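Local coordinates for protein heme oxygenase (mycobilin-producing) (Mycobacterium tuberculosis, PDB 6DS7) that degrades heme oxidatively, opening the porphyrin ring to mycobilin in the presence of an electron donor and releasing its iron, at residues N6-P11 against P81-A86; E30-F35 against T54-D59; F38-P43 against Y50-H55. The protein carries 1 engineered substitution. All coordinates share one frame; numbering follows the deposited sequence.

Contact 1 (N6-P11 against P81-A86); sequences NAIEVP and PVATGA. With HEM (protoporphyrin IX containing Fe), chain D.
I8 packs against two alanines of 81-86, and the distances mark this as the tight part of the contact. With CG1 set beside the backbone N (chi1 -66°), its branches diverge: CD1 of I8 lies 3.3 Å from CB of A86, and CG2 of I8 lies 3.4 Å from CB of A83. Both are closer than ordinary van der Waals contact. Next to this cluster the amide of N6 lies against the porphyrin, its ND2 3.3 Å from C4A of the heme. Just past the porphyrin rim, a propionate oxygen is gripped by two backbone N-H groups: A83 N reaches heme O1D at 2.8 Å along a nearly straight line (171°), and V82 N meets the same O1D at 2.7 Å but more bent. The two backbones are joined at E9, whose N donates to G85 O at 2.9 Å and whose O accepts from T84 N. The outer side is looser. E9 runs its extended side chain alongside the backbone of G85, with OE2 of E9 no nearer than 3.7 Å to CA of G85, while T84 is exposed and P11 and T84 pass in opposite directions, CD of P11 3.5 Å from CG2 of T84. The contact joins strand 2-9, an inner strand, to outer strand 85-98 and the loop before it. On its other flank 2-9 bonds through N6 and I8 to V52 and Y50 of strand 50-56, and helix 15-22 covers V10 and V82 through L18, with R21 also touching V82.

Contact 2 (E30-F35 against T54-D59); sequences ENSPGF and THWESD. With HEM (protoporphyrin IX containing Fe), chain D.
F35 and W56 form the antiparallel, non-hydrogen-bonded pair at the centre of this contact, and the residues of 54-59 build out from it. T54, first in order, reaches the heme with OG1, which sits 3.6 Å from the vinyl carbon CBB, and the same oxygen takes the indole hydrogen: W56 NE1 donates to T54 OG1 at 2.9 Å, 18° out of the ring plane. K4 O is a second partner of that hydroxyl, which probably helps to fix the indole's rotation relative to strand 2-9. H55 contributes backbone, bonding L36 and G37. W56 follows, and F35 turns an edge toward its indole face, ring centroids 5.3 Å apart and planes at 66°, with CD1 of F35 over the rim of that face. S32 OG lies at the edge of the same ring, in its plane, 3.6 Å from CZ3 of W56. W56 also lies beside W65, predicted to stabilise the transition state. E57 then closes the backbone link, its N donating to G34 O at 2.9 Å, and its extended chain passes beside the glycine, CG of E57 3.3 Å from that O. S58 caps the next helix through A61 N, and D59 begins it with a salt bridge to K4. G34 is the third residue of a type II turn from S32 to F35. Entry of strand 35-45 beside the end of strand 50-56, which leads into helix 59-67, suits the dimeric alpha/beta barrel fold of antibiotic biosynthesis monooxygenases.

Contact 3 (F38-P43 against Y50-H55); sequences FQLLRP and YFVVTH. With HEM (protoporphyrin IX containing Fe), chain D.
F38-P43 and Y50-H55 run antiparallel as the arms of a beta hairpin, their axes 4.7 Å apart at 169°, within the sheet of a dimeric alpha/beta barrel. Two hydrogen-bonded pairs, Q39 with V53 and L41 with F51, supply four backbone bonds; L41 N to F51 O is the shortest, at 2.8 Å. F38 with T54 and L40 with V52 are the non-hydrogen-bonded pairs between and beside them. Side chains alternate accordingly. The face carrying F38, L40, V52 and T54 turns to the heme and helix 15-22. The heme methyl CMC stands over the centre of the F38 ring, 4.0 Å above its plane. Lying side by side, F38 and V52 meet through CD1 of F38 and CG1 of V52 at 3.9 Å. L40 CD1 bears on V52 CG2 at 3.8 Å. On the other face L41 and V53 cross, CD1 of L41 3.6 Å from CG2 of V53, while F51 packs on strand 2-9 and meets F91 of the second subunit. Residues 38-43 also pair with a strand of that subunit, and Q39 NE2 bonds its D96. Near the hairpin loop, E19 ties down the polar ends of R42 and Y50: its OE2 forms a salt bridge with R42 NE and a hydrogen bond with Y50 OH. Over one face of the Y50 ring sits P43 CD, 3.7 Å from the centroid and 12° off its normal, a CH-pi contact.

All three contacts reach one antiparallel sheet and touch the same heme, yet their settings differ. Contact 3, near the centre of the chain, is the buried one, with a regular bond pattern and mostly apolar side chains, and it carries the sheet into the second subunit. Contacts 1 and 2 are partly buried, on opposite sides of that centre, about 23 Å apart between centres. Contact 1 combines backbone bonds and a tight isoleucine-alanine fit with N-H groups of one segment that bind a propionate; contact 2 relies on aromatic rings and a type II turn. Contacts 2 and 3 share T54 and H55 on strand 50-56, whose I8-Y50 and N6-V52 pairings connect contact 1 to contact 3.

Contact 1 (N6-P11 against P81-A86)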
loop_
_atom_site.group_PDB
_atom_site.type_symbol
_atom_site.label_atom_id
_atom_site.label_comp_id
_atom_site.label_asym_id
_atom_site.label_seq_id
_atom_site.Cartn_x
_atom_site.Cartn_y
_atom_site.Cartn_z
ATOM N N ASN A 6 -3.161 3.986 7.044
ATOM C CA ASN A 6 -2.934 4.187 8.470
ATOM C C ASN A 6 -1.879 3.183 8.895
ATOM O O ASN A 6 -2.100 1.951 8.857
ATOM C CB ASN A 6 -4.200 4.054 9.313
ATOM C CG ASN A 6 -4.106 4.856 10.626
ATOM O OD1 ASN A 6 -3.579 5.948 10.618
ATOM N ND2 ASN A 6 -4.633 4.312 11.739
ATOM N N ALA A 7 -0.748 3.708 9.287
ATOM C CA ALA A 7 0.393 2.905 9.699
ATOM C C ALA A 7 0.352 2.807 11.230
ATOM O O ALA A 7 0.545 3.806 11.948
ATOM C CB ALA A 7 1.686 3.515 9.186
ATOM N N ILE A 8 0.052 1.609 11.713
ATOM C CA ILE A 8 -0.307 1.358 13.115
ATOM C C ILE A 8 0.856 0.681 13.837
ATOM O O ILE A 8 1.303 -0.387 13.409
ATOM C CB ILE A 8 -1.529 0.431 13.162
ATOM C CG1 ILE A 8 -2.712 1.118 12.610
ATOM C CG2 ILE A 8 -1.767 -0.054 14.544
ATOM C CD1 ILE A 8 -2.686 2.477 13.063
ATOM N N GLU A 9 1.281 1.228 14.971
ATOM C CA GLU A 9 2.334 0.575 15.742
ATOM C C GLU A 9 1.671 -0.374 16.719
ATOM O O GLU A 9 0.693 -0.007 17.362
ATOM C CB GLU A 9 3.203 1.574 16.496
ATOM C CG GLU A 9 3.871 2.646 15.628
ATOM C CD GLU A 9 4.103 3.955 16.403
ATOM O OE1 GLU A 9 4.608 3.897 17.559
ATOM O OE2 GLU A 9 3.793 5.042 15.855
ATOM N N VAL A 10 2.160 -1.604 16.798
ATOM C CA VAL A 10 1.504 -2.593 17.647
ATOM C C VAL A 10 2.540 -3.168 18.606
ATOM O O VAL A 10 3.663 -3.452 18.172
ATOM C CB VAL A 10 0.841 -3.670 16.778
ATOM C CG1 VAL A 10 0.261 -4.752 17.629
ATOM C CG2 VAL A 10 -0.254 -3.008 15.823
ATOM N N PRO A 11 2.259 -3.270 19.901
ATOM C CA PRO A 11 3.263 -3.818 20.831
ATOM C C PRO A 11 3.558 -5.276 20.571
ATOM O O PRO A 11 2.748 -6.030 20.026
ATOM C CB PRO A 11 2.635 -3.602 22.218
ATOM C CG PRO A 11 1.259 -3.196 22.029
ATOM C CD PRO A 11 1.089 -2.700 20.612
ATOM N N PRO A 81 -7.583 1.238 22.567
ATOM C CA PRO A 81 -6.806 0.641 21.468
ATOM C C PRO A 81 -5.690 -0.272 21.959
ATOM O O PRO A 81 -5.149 -0.106 23.049
ATOM C CB PRO A 81 -6.229 1.859 20.741
ATOM C CG PRO A 81 -6.203 2.958 21.771
ATOM C CD PRO A 81 -7.097 2.579 22.945
ATOM N N VAL A 82 -5.344 -1.255 21.138
ATOM C CA VAL A 82 -4.145 -2.022 21.458
ATOM C C VAL A 82 -2.938 -1.409 20.741
ATOM O O VAL A 82 -1.808 -1.520 21.220
ATOM C CB VAL A 82 -4.386 -3.502 21.113
ATOM C CG1 VAL A 82 -4.774 -3.649 19.676
ATOM C CG2 VAL A 82 -3.177 -4.369 21.447
ATOM N N ALA A 83 -3.160 -0.715 19.635
ATOM C CA ALA A 83 -2.093 0.023 18.979
ATOM C C ALA A 83 -1.542 1.100 19.904
ATOM O O ALA A 83 -2.286 1.746 20.648
ATOM C CB ALA A 83 -2.615 0.694 17.713
ATOM N N THR A 84 -0.241 1.344 19.784
ATOM C CA THR A 84 0.488 2.319 20.596
ATOM C C THR A 84 0.838 3.590 19.827
ATOM O O THR A 84 1.571 4.447 20.343
ATOM C CB THR A 84 1.770 1.696 21.141
ATOM O OG1 THR A 84 2.560 1.215 20.036
ATOM C CG2 THR A 84 1.421 0.520 22.063
ATOM N N GLY A 85 0.346 3.730 18.610
ATOM C CA GLY A 85 0.606 4.918 17.815
ATOM C C GLY A 85 0.099 4.702 16.403
ATOM O O GLY A 85 -0.055 3.555 15.963
ATOM N N ALA A 86 -0.124 5.778 15.661
ATOM C CA ALA A 86 -0.650 5.627 14.320
ATOM C C ALA A 86 -0.224 6.831 13.514
ATOM O O ALA A 86 -0.177 7.936 14.040
ATOM C CB ALA A 86 -2.179 5.523 14.296
HETATM C CHA HEM D . -7.877 2.450 15.257
HETATM C CHB HEM D . -7.469 6.084 12.171
HETATM C CHC HEM D . -8.981 3.255 8.515
HETATM C CHD HEM D . -10.429 0.105 11.860
HETATM C C1A HEM D . -7.550 3.683 14.726
HETATM C C2A HEM D . -6.891 4.773 15.429
HETATM C C3A HEM D . -6.773 5.767 14.578
HETATM C C4A HEM D . -7.366 5.342 13.310
HETATM C CMA HEM D . -6.145 7.154 14.837
HETATM C CAA HEM D . -6.385 4.744 16.902
HETATM C CBA HEM D . -5.141 3.835 16.888
HETATM C CGA HEM D . -4.311 4.110 18.135
HETATM O O1A HEM D . -4.914 4.167 19.260
HETATM O O2A HEM D . -3.049 4.274 18.016
HETATM C C1B HEM D . -7.746 5.595 10.909
HETATM C C2B HEM D . -7.469 6.293 9.720
HETATM C C3B HEM D . -7.867 5.539 8.687
HETATM C C4B HEM D . -8.435 4.323 9.210
HETATM C CMB HEM D . -6.801 7.688 9.714
HETATM C CAB HEM D . -7.749 5.914 7.202
HETATM C CBB HEM D . -7.208 4.997 6.407
HETATM C C1C HEM D . -9.627 2.192 9.096
HETATM C C2C HEM D . -10.467 1.215 8.436
HETATM C C3C HEM D . -10.830 0.342 9.391
HETATM C C4C HEM D . -10.262 0.744 10.648
HETATM C CMC HEM D . -10.810 1.174 6.918
HETATM C CAC HEM D . -11.747 -0.901 9.299
HETATM C CBC HEM D . -12.803 -0.982 8.479
HETATM C C1D HEM D . -9.756 0.444 12.996
HETATM C C2D HEM D . -9.717 -0.395 14.179
HETATM C C3D HEM D . -9.042 0.229 15.112
HETATM C C4D HEM D . -8.625 1.506 14.569
HETATM C CMD HEM D . -10.419 -1.760 14.268
HETATM C CAD HEM D . -8.752 -0.286 16.543
HETATM C CBD HEM D . -7.251 -0.545 16.645
HETATM C CGD HEM D . -6.904 -0.974 18.068
HETATM O O1D HEM D . -5.715 -0.927 18.440
HETATM O O2D HEM D . -7.800 -1.349 18.867
HETATM N NA HEM D . -7.810 4.054 13.423
HETATM N NB HEM D . -8.306 4.390 10.571
HETATM N NC HEM D . -9.536 1.860 10.455
HETATM N ND HEM D . -9.061 1.595 13.263
HETATM FE FE HEM D . -8.468 2.793 11.805
#

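Contact 2 (E30-F35 against T54-D59)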
loop_
_atom_site.group_PDB
_atom_site.type_symbol
_atom_site.label_atom_id
_atom_site.label_comp_id
_atom_site.label_asym_id
_atom_site.label_seq_id
_atom_site.Cartn_x
_atom_site.Cartn_y
_atom_site.Cartn_z
ATOM N N GLU A 30 -17.410 -0.787 3.678
ATOM C CA GLU A 30 -17.491 -1.330 2.315
ATOM C C GLU A 30 -18.534 -0.630 1.435
ATOM O O GLU A 30 -18.355 -0.538 0.216
ATOM C CB GLU A 30 -17.771 -2.832 2.350
ATOM C CG GLU A 30 -19.041 -3.256 3.080
ATOM C CD GLU A 30 -19.044 -4.772 3.353
ATOM O OE1 GLU A 30 -18.261 -5.499 2.670
ATOM O OE2 GLU A 30 -19.813 -5.234 4.241
ATOM N N ASN A 31 -19.586 -0.111 2.026
ATOM C CA ASN A 31 -20.692 0.527 1.315
ATOM C C ASN A 31 -20.530 2.035 1.127
ATOM O O ASN A 31 -21.404 2.657 0.524
ATOM C CB ASN A 31 -22.004 0.245 2.065
ATOM C CG ASN A 31 -22.299 -1.239 2.139
ATOM O OD1 ASN A 31 -22.238 -1.943 1.125
ATOM N ND2 ASN A 31 -22.573 -1.737 3.349
ATOM N N SER A 32 -19.459 2.633 1.625
ATOM C CA SER A 32 -19.315 4.082 1.568
ATOM C C SER A 32 -19.128 4.590 0.126
ATOM O O SER A 32 -18.424 3.972 -0.684
ATOM C CB SER A 32 -18.141 4.481 2.454
ATOM O OG SER A 32 -17.678 5.769 2.136
ATOM N N PRO A 33 -19.766 5.704 -0.235
ATOM C CA PRO A 33 -19.575 6.269 -1.590
ATOM C C PRO A 33 -18.102 6.544 -1.887
ATOM O O PRO A 33 -17.387 7.149 -1.085
ATOM C CB PRO A 33 -20.364 7.588 -1.558
ATOM C CG PRO A 33 -21.246 7.505 -0.322
ATOM C CD PRO A 33 -20.642 6.514 0.635
ATOM N N GLY A 34 -17.674 6.164 -3.080
ATOM C CA GLY A 34 -16.317 6.450 -3.525
ATOM C C GLY A 34 -15.254 5.524 -2.952
ATOM O O GLY A 34 -14.066 5.642 -3.311
ATOM N N PHE A 35 -15.645 4.612 -2.086
ATOM C CA PHE A 35 -14.725 3.647 -1.505
ATOM C C PHE A 35 -14.352 2.608 -2.550
ATOM O O PHE A 35 -15.236 2.018 -3.173
ATOM C CB PHE A 35 -15.382 2.968 -0.311
ATOM C CG PHE A 35 -14.582 1.811 0.251
ATOM C CD1 PHE A 35 -13.379 2.049 0.921
ATOM C CD2 PHE A 35 -15.048 0.507 0.162
ATOM C CE1 PHE A 35 -12.623 0.984 1.454
ATOM C CE2 PHE A 35 -14.278 -0.567 0.676
ATOM C CZ PHE A 35 -13.083 -0.309 1.343
ATOM N N THR A 54 -6.170 1.927 2.353
ATOM C CA THR A 54 -7.477 2.181 1.777
ATOM C C THR A 54 -7.328 2.976 0.477
ATOM O O THR A 54 -6.463 3.849 0.337
ATOM C CB THR A 54 -8.391 2.943 2.755
ATOM O OG1 THR A 54 -7.910 4.288 2.936
ATOM C CG2 THR A 54 -8.376 2.211 4.130
ATOM N N HIS A 55 -8.228 2.664 -0.449
ATOM C CA HIS A 55 -8.237 3.218 -1.789
ATOM C C HIS A 55 -9.538 3.969 -1.980
ATOM O O HIS A 55 -10.607 3.459 -1.619
ATOM C CB HIS A 55 -8.138 2.095 -2.795
ATOM C CG HIS A 55 -6.910 1.263 -2.659
ATOM N ND1 HIS A 55 -5.933 1.236 -3.632
ATOM C CD2 HIS A 55 -6.508 0.402 -1.690
ATOM C CE1 HIS A 55 -4.983 0.390 -3.276
ATOM N NE2 HIS A 55 -5.311 -0.138 -2.110
ATOM N N TRP A 56 -9.458 5.208 -2.500
ATOM C CA TRP A 56 -10.651 6.038 -2.685
ATOM C C TRP A 56 -10.623 6.729 -4.038
ATOM O O TRP A 56 -9.552 7.061 -4.545
ATOM C CB TRP A 56 -10.794 7.120 -1.580
ATOM C CG TRP A 56 -10.791 6.553 -0.187
ATOM C CD1 TRP A 56 -9.702 6.232 0.559
ATOM C CD2 TRP A 56 -11.947 6.244 0.641
ATOM N NE1 TRP A 56 -10.087 5.741 1.791
ATOM C CE2 TRP A 56 -11.456 5.719 1.863
ATOM C CE3 TRP A 56 -13.334 6.338 0.458
ATOM C CZ2 TRP A 56 -12.297 5.324 2.897
ATOM C CZ3 TRP A 56 -14.181 5.934 1.515
ATOM C CH2 TRP A 56 -13.654 5.404 2.697
ATOM N N GLU A 57 -11.818 6.958 -4.616
ATOM C CA GLU A 57 -11.928 7.738 -5.850
ATOM C C GLU A 57 -11.499 9.177 -5.615
ATOM O O GLU A 57 -11.034 9.819 -6.550
ATOM C CB GLU A 57 -13.355 7.700 -6.444
ATOM C CG GLU A 57 -13.949 6.275 -6.529
ATOM C CD GLU A 57 -15.321 6.163 -7.245
ATOM O OE1 GLU A 57 -16.220 7.021 -7.028
ATOM O OE2 GLU A 57 -15.496 5.191 -8.029
ATOM N N SER A 58 -11.592 9.683 -4.387
ATOM C CA SER A 58 -11.178 11.058 -4.160
ATOM C C SER A 58 -10.859 11.266 -2.689
ATOM O O SER A 58 -11.313 10.517 -1.817
ATOM C CB SER A 58 -12.267 12.057 -4.612
ATOM O OG SER A 58 -13.422 11.914 -3.793
ATOM N N ASP A 59 -10.101 12.329 -2.427
ATOM C CA ASP A 59 -9.899 12.740 -1.042
ATOM C C ASP A 59 -11.229 13.065 -0.341
ATOM O O ASP A 59 -11.447 12.659 0.820
ATOM C CB ASP A 59 -8.938 13.934 -1.018
ATOM C CG ASP A 59 -8.511 14.311 0.388
ATOM O OD1 ASP A 59 -7.861 13.468 1.047
ATOM O OD2 ASP A 59 -8.811 15.448 0.830
HETATM C CHA HEM D . -7.877 2.450 15.257
HETATM C CHB HEM D . -7.469 6.084 12.171
HETATM C CHC HEM D . -8.981 3.255 8.515
HETATM C CHD HEM D . -10.429 0.105 11.860
HETATM C C1A HEM D . -7.550 3.683 14.726
HETATM C C2A HEM D . -6.891 4.773 15.429
HETATM C C3A HEM D . -6.773 5.767 14.578
HETATM C C4A HEM D . -7.366 5.342 13.310
HETATM C CMA HEM D . -6.145 7.154 14.837
HETATM C CAA HEM D . -6.385 4.744 16.902
HETATM C CBA HEM D . -5.141 3.835 16.888
HETATM C CGA HEM D . -4.311 4.110 18.135
HETATM O O1A HEM D . -4.914 4.167 19.260
HETATM O O2A HEM D . -3.049 4.274 18.016
HETATM C C1B HEM D . -7.746 5.595 10.909
HETATM C C2B HEM D . -7.469 6.293 9.720
HETATM C C3B HEM D . -7.867 5.539 8.687
HETATM C C4B HEM D . -8.435 4.323 9.210
HETATM C CMB HEM D . -6.801 7.688 9.714
HETATM C CAB HEM D . -7.749 5.914 7.202
HETATM C CBB HEM D . -7.208 4.997 6.407
HETATM C C1C HEM D . -9.627 2.192 9.096
HETATM C C2C HEM D . -10.467 1.215 8.436
HETATM C C3C HEM D . -10.830 0.342 9.391
HETATM C C4C HEM D . -10.262 0.744 10.648
HETATM C CMC HEM D . -10.810 1.174 6.918
HETATM C CAC HEM D . -11.747 -0.901 9.299
HETATM C CBC HEM D . -12.803 -0.982 8.479
HETATM C C1D HEM D . -9.756 0.444 12.996
HETATM C C2D HEM D . -9.717 -0.395 14.179
HETATM C C3D HEM D . -9.042 0.229 15.112
HETATM C C4D HEM D . -8.625 1.506 14.569
HETATM C CMD HEM D . -10.419 -1.760 14.268
HETATM C CAD HEM D . -8.752 -0.286 16.543
HETATM C CBD HEM D . -7.251 -0.545 16.645
HETATM C CGD HEM D . -6.904 -0.974 18.068
HETATM O O1D HEM D . -5.715 -0.927 18.440
HETATM O O2D HEM D . -7.800 -1.349 18.867
HETATM N NA HEM D . -7.810 4.054 13.423
HETATM N NB HEM D . -8.306 4.390 10.571
HETATM N NC HEM D . -9.536 1.860 10.455
HETATM N ND HEM D . -9.061 1.595 13.263
HETATM FE FE HEM D . -8.468 2.793 11.805
#

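Contact 3 (F38-P43 against Y50-H55)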
loop_
_atom_site.group_PDB
_atom_site.type_symbol
_atom_site.label_atom_id
_atom_site.label_comp_id
_atom_site.label_asym_id
_atom_site.label_seq_id
_atom_site.Cartn_x
_atom_site.Cartn_y
_atom_site.Cartn_z
ATOM N N PHE A 38 -10.014 -1.894 0.796
ATOM C CA PHE A 38 -8.945 -1.770 1.752
ATOM C C PHE A 38 -8.362 -3.145 2.063
ATOM O O PHE A 38 -8.960 -4.185 1.787
ATOM C CB PHE A 38 -9.388 -0.996 3.001
ATOM C CG PHE A 38 -9.787 -1.833 4.184
ATOM C CD1 PHE A 38 -8.863 -2.247 5.113
ATOM C CD2 PHE A 38 -11.139 -2.086 4.430
ATOM C CE1 PHE A 38 -9.286 -2.973 6.263
ATOM C CE2 PHE A 38 -11.559 -2.804 5.542
ATOM C CZ PHE A 38 -10.621 -3.253 6.450
ATOM N N GLN A 39 -7.117 -3.112 2.487
ATOM C CA GLN A 39 -6.395 -4.297 2.947
ATOM C C GLN A 39 -5.717 -4.025 4.278
ATOM O O GLN A 39 -5.106 -2.966 4.478
ATOM C CB GLN A 39 -5.347 -4.730 1.928
ATOM C CG GLN A 39 -5.925 -5.226 0.601
ATOM C CD GLN A 39 -4.894 -5.985 -0.292
ATOM O OE1 GLN A 39 -3.756 -5.552 -0.483
ATOM N NE2 GLN A 39 -5.328 -7.089 -0.865
ATOM N N LEU A 40 -5.825 -4.983 5.193
ATOM C CA LEU A 40 -5.033 -4.948 6.411
ATOM C C LEU A 40 -3.765 -5.739 6.120
ATOM O O LEU A 40 -3.861 -6.888 5.698
ATOM C CB LEU A 40 -5.826 -5.568 7.571
ATOM C CG LEU A 40 -5.031 -5.722 8.875
ATOM C CD1 LEU A 40 -4.597 -4.355 9.414
ATOM C CD2 LEU A 40 -5.816 -6.513 9.909
ATOM N N LEU A 41 -2.593 -5.108 6.263
ATOM C CA LEU A 41 -1.325 -5.726 5.894
ATOM C C LEU A 41 -0.510 -5.958 7.148
ATOM O O LEU A 41 -0.173 -4.997 7.869
ATOM C CB LEU A 41 -0.525 -4.871 4.893
ATOM C CG LEU A 41 -1.229 -4.550 3.554
ATOM C CD1 LEU A 41 -0.270 -3.741 2.638
ATOM C CD2 LEU A 41 -1.706 -5.769 2.817
ATOM N N ARG A 42 -0.140 -7.273 7.376
ATOM C CA ARG A 42 0.653 -7.702 8.512
ATOM C C ARG A 42 2.110 -7.601 8.148
ATOM O O ARG A 42 2.515 -8.172 7.139
ATOM C CB ARG A 42 0.344 -9.137 8.881
ATOM C CG ARG A 42 1.233 -9.658 10.005
ATOM C CD ARG A 42 1.180 -11.160 10.015
ATOM N NE ARG A 42 -0.182 -11.629 10.289
ATOM C CZ ARG A 42 -0.697 -12.736 9.785
ATOM N NH1 ARG A 42 0.031 -13.500 8.955
ATOM N NH2 ARG A 42 -1.933 -13.085 10.102
ATOM N N PRO A 43 2.924 -6.900 8.915
ATOM C CA PRO A 43 4.307 -6.721 8.492
ATOM C C PRO A 43 5.089 -7.998 8.692
ATOM O O PRO A 43 4.810 -8.799 9.575
ATOM C CB PRO A 43 4.804 -5.569 9.363
ATOM C CG PRO A 43 4.006 -5.703 10.613
ATOM C CD PRO A 43 2.665 -6.263 10.213
ATOM N N TYR A 50 1.708 -2.357 11.228
ATOM C CA TYR A 50 0.656 -2.801 10.315
ATOM C C TYR A 50 0.268 -1.632 9.416
ATOM O O TYR A 50 0.192 -0.493 9.880
ATOM C CB TYR A 50 -0.579 -3.255 11.086
ATOM C CG TYR A 50 -0.521 -4.636 11.683
ATOM C CD1 TYR A 50 0.312 -4.916 12.735
ATOM C CD2 TYR A 50 -1.288 -5.663 11.164
ATOM C CE1 TYR A 50 0.388 -6.228 13.285
ATOM C CE2 TYR A 50 -1.219 -6.963 11.690
ATOM C CZ TYR A 50 -0.407 -7.216 12.754
ATOM O OH TYR A 50 -0.392 -8.478 13.267
ATOM N N PHE A 51 -0.007 -1.908 8.142
ATOM C CA PHE A 51 -0.535 -0.919 7.199
ATOM C C PHE A 51 -1.992 -1.221 6.911
ATOM O O PHE A 51 -2.308 -2.282 6.365
ATOM C CB PHE A 51 0.231 -0.956 5.865
ATOM C CG PHE A 51 1.541 -0.190 5.867
ATOM C CD1 PHE A 51 2.122 0.236 7.042
ATOM C CD2 PHE A 51 2.193 0.090 4.665
ATOM C CE1 PHE A 51 3.339 0.924 7.045
ATOM C CE2 PHE A 51 3.373 0.762 4.654
ATOM C CZ PHE A 51 3.979 1.168 5.828
ATOM N N VAL A 52 -2.866 -0.270 7.198
ATOM C CA VAL A 52 -4.266 -0.315 6.787
ATOM C C VAL A 52 -4.366 0.537 5.522
ATOM O O VAL A 52 -4.319 1.776 5.568
ATOM C CB VAL A 52 -5.199 0.190 7.895
ATOM C CG1 VAL A 52 -6.670 0.014 7.458
ATOM C CG2 VAL A 52 -4.915 -0.570 9.206
ATOM N N VAL A 53 -4.432 -0.122 4.371
ATOM C CA VAL A 53 -4.311 0.533 3.081
ATOM C C VAL A 53 -5.704 0.684 2.493
ATOM O O VAL A 53 -6.353 -0.314 2.177
ATOM C CB VAL A 53 -3.422 -0.267 2.130
ATOM C CG1 VAL A 53 -3.180 0.559 0.872
ATOM C CG2 VAL A 53 -2.055 -0.677 2.874
ATOM N N THR A 54 -6.170 1.927 2.353
ATOM C CA THR A 54 -7.477 2.181 1.777
ATOM C C THR A 54 -7.328 2.976 0.477
ATOM O O THR A 54 -6.463 3.849 0.337
ATOM C CB THR A 54 -8.391 2.943 2.755
ATOM O OG1 THR A 54 -7.910 4.288 2.936
ATOM C CG2 THR A 54 -8.376 2.211 4.130
ATOM N N HIS A 55 -8.228 2.664 -0.449
ATOM C CA HIS A 55 -8.237 3.218 -1.789
ATOM C C HIS A 55 -9.538 3.969 -1.980
ATOM O O HIS A 55 -10.607 3.459 -1.619
ATOM C CB HIS A 55 -8.138 2.095 -2.795
ATOM C CG HIS A 55 -6.910 1.263 -2.659
ATOM N ND1 HIS A 55 -5.933 1.236 -3.632
ATOM C CD2 HIS A 55 -6.508 0.402 -1.690
ATOM C CE1 HIS A 55 -4.983 0.390 -3.276
ATOM N NE2 HIS A 55 -5.311 -0.138 -2.110
HETATM C CHA HEM D . -7.877 2.450 15.257
HETATM C CHB HEM D . -7.469 6.084 12.171
HETATM C CHC HEM D . -8.981 3.255 8.515
HETATM C CHD HEM D . -10.429 0.105 11.860
HETATM C C1A HEM D . -7.550 3.683 14.726
HETATM C C2A HEM D . -6.891 4.773 15.429
HETATM C C3A HEM D . -6.773 5.767 14.578
HETATM C C4A HEM D . -7.366 5.342 13.310
HETATM C CMA HEM D . -6.145 7.154 14.837
HETATM C CAA HEM D . -6.385 4.744 16.902
HETATM C CBA HEM D . -5.141 3.835 16.888
HETATM C CGA HEM D . -4.311 4.110 18.135
HETATM O O1A HEM D . -4.914 4.167 19.260
HETATM O O2A HEM D . -3.049 4.274 18.016
HETATM C C1B HEM D . -7.746 5.595 10.909
HETATM C C2B HEM D . -7.469 6.293 9.720
HETATM C C3B HEM D . -7.867 5.539 8.687
HETATM C C4B HEM D . -8.435 4.323 9.210
HETATM C CMB HEM D . -6.801 7.688 9.714
HETATM C CAB HEM D . -7.749 5.914 7.202
HETATM C CBB HEM D . -7.208 4.997 6.407
HETATM C C1C HEM D . -9.627 2.192 9.096
HETATM C C2C HEM D . -10.467 1.215 8.436
HETATM C C3C HEM D . -10.830 0.342 9.391
HETATM C C4C HEM D . -10.262 0.744 10.648
HETATM C CMC HEM D . -10.810 1.174 6.918
HETATM C CAC HEM D . -11.747 -0.901 9.299
HETATM C CBC HEM D . -12.803 -0.982 8.479
HETATM C C1D HEM D . -9.756 0.444 12.996
HETATM C C2D HEM D . -9.717 -0.395 14.179
HETATM C C3D HEM D . -9.042 0.229 15.112
HETATM C C4D HEM D . -8.625 1.506 14.569
HETATM C CMD HEM D . -10.419 -1.760 14.268
HETATM C CAD HEM D . -8.752 -0.286 16.543
HETATM C CBD HEM D . -7.251 -0.545 16.645
HETATM C CGD HEM D . -6.904 -0.974 18.068
HETATM O O1D HEM D . -5.715 -0.927 18.440
HETATM O O2D HEM D . -7.800 -1.349 18.867
HETATM N NA HEM D . -7.810 4.054 13.423
HETATM N NB HEM D . -8.306 4.390 10.571
HETATM N NC HEM D . -9.536 1.860 10.455
HETATM N ND HEM D . -9.061 1.595 13.263
HETATM FE FE HEM D . -8.468 2.793 11.805
#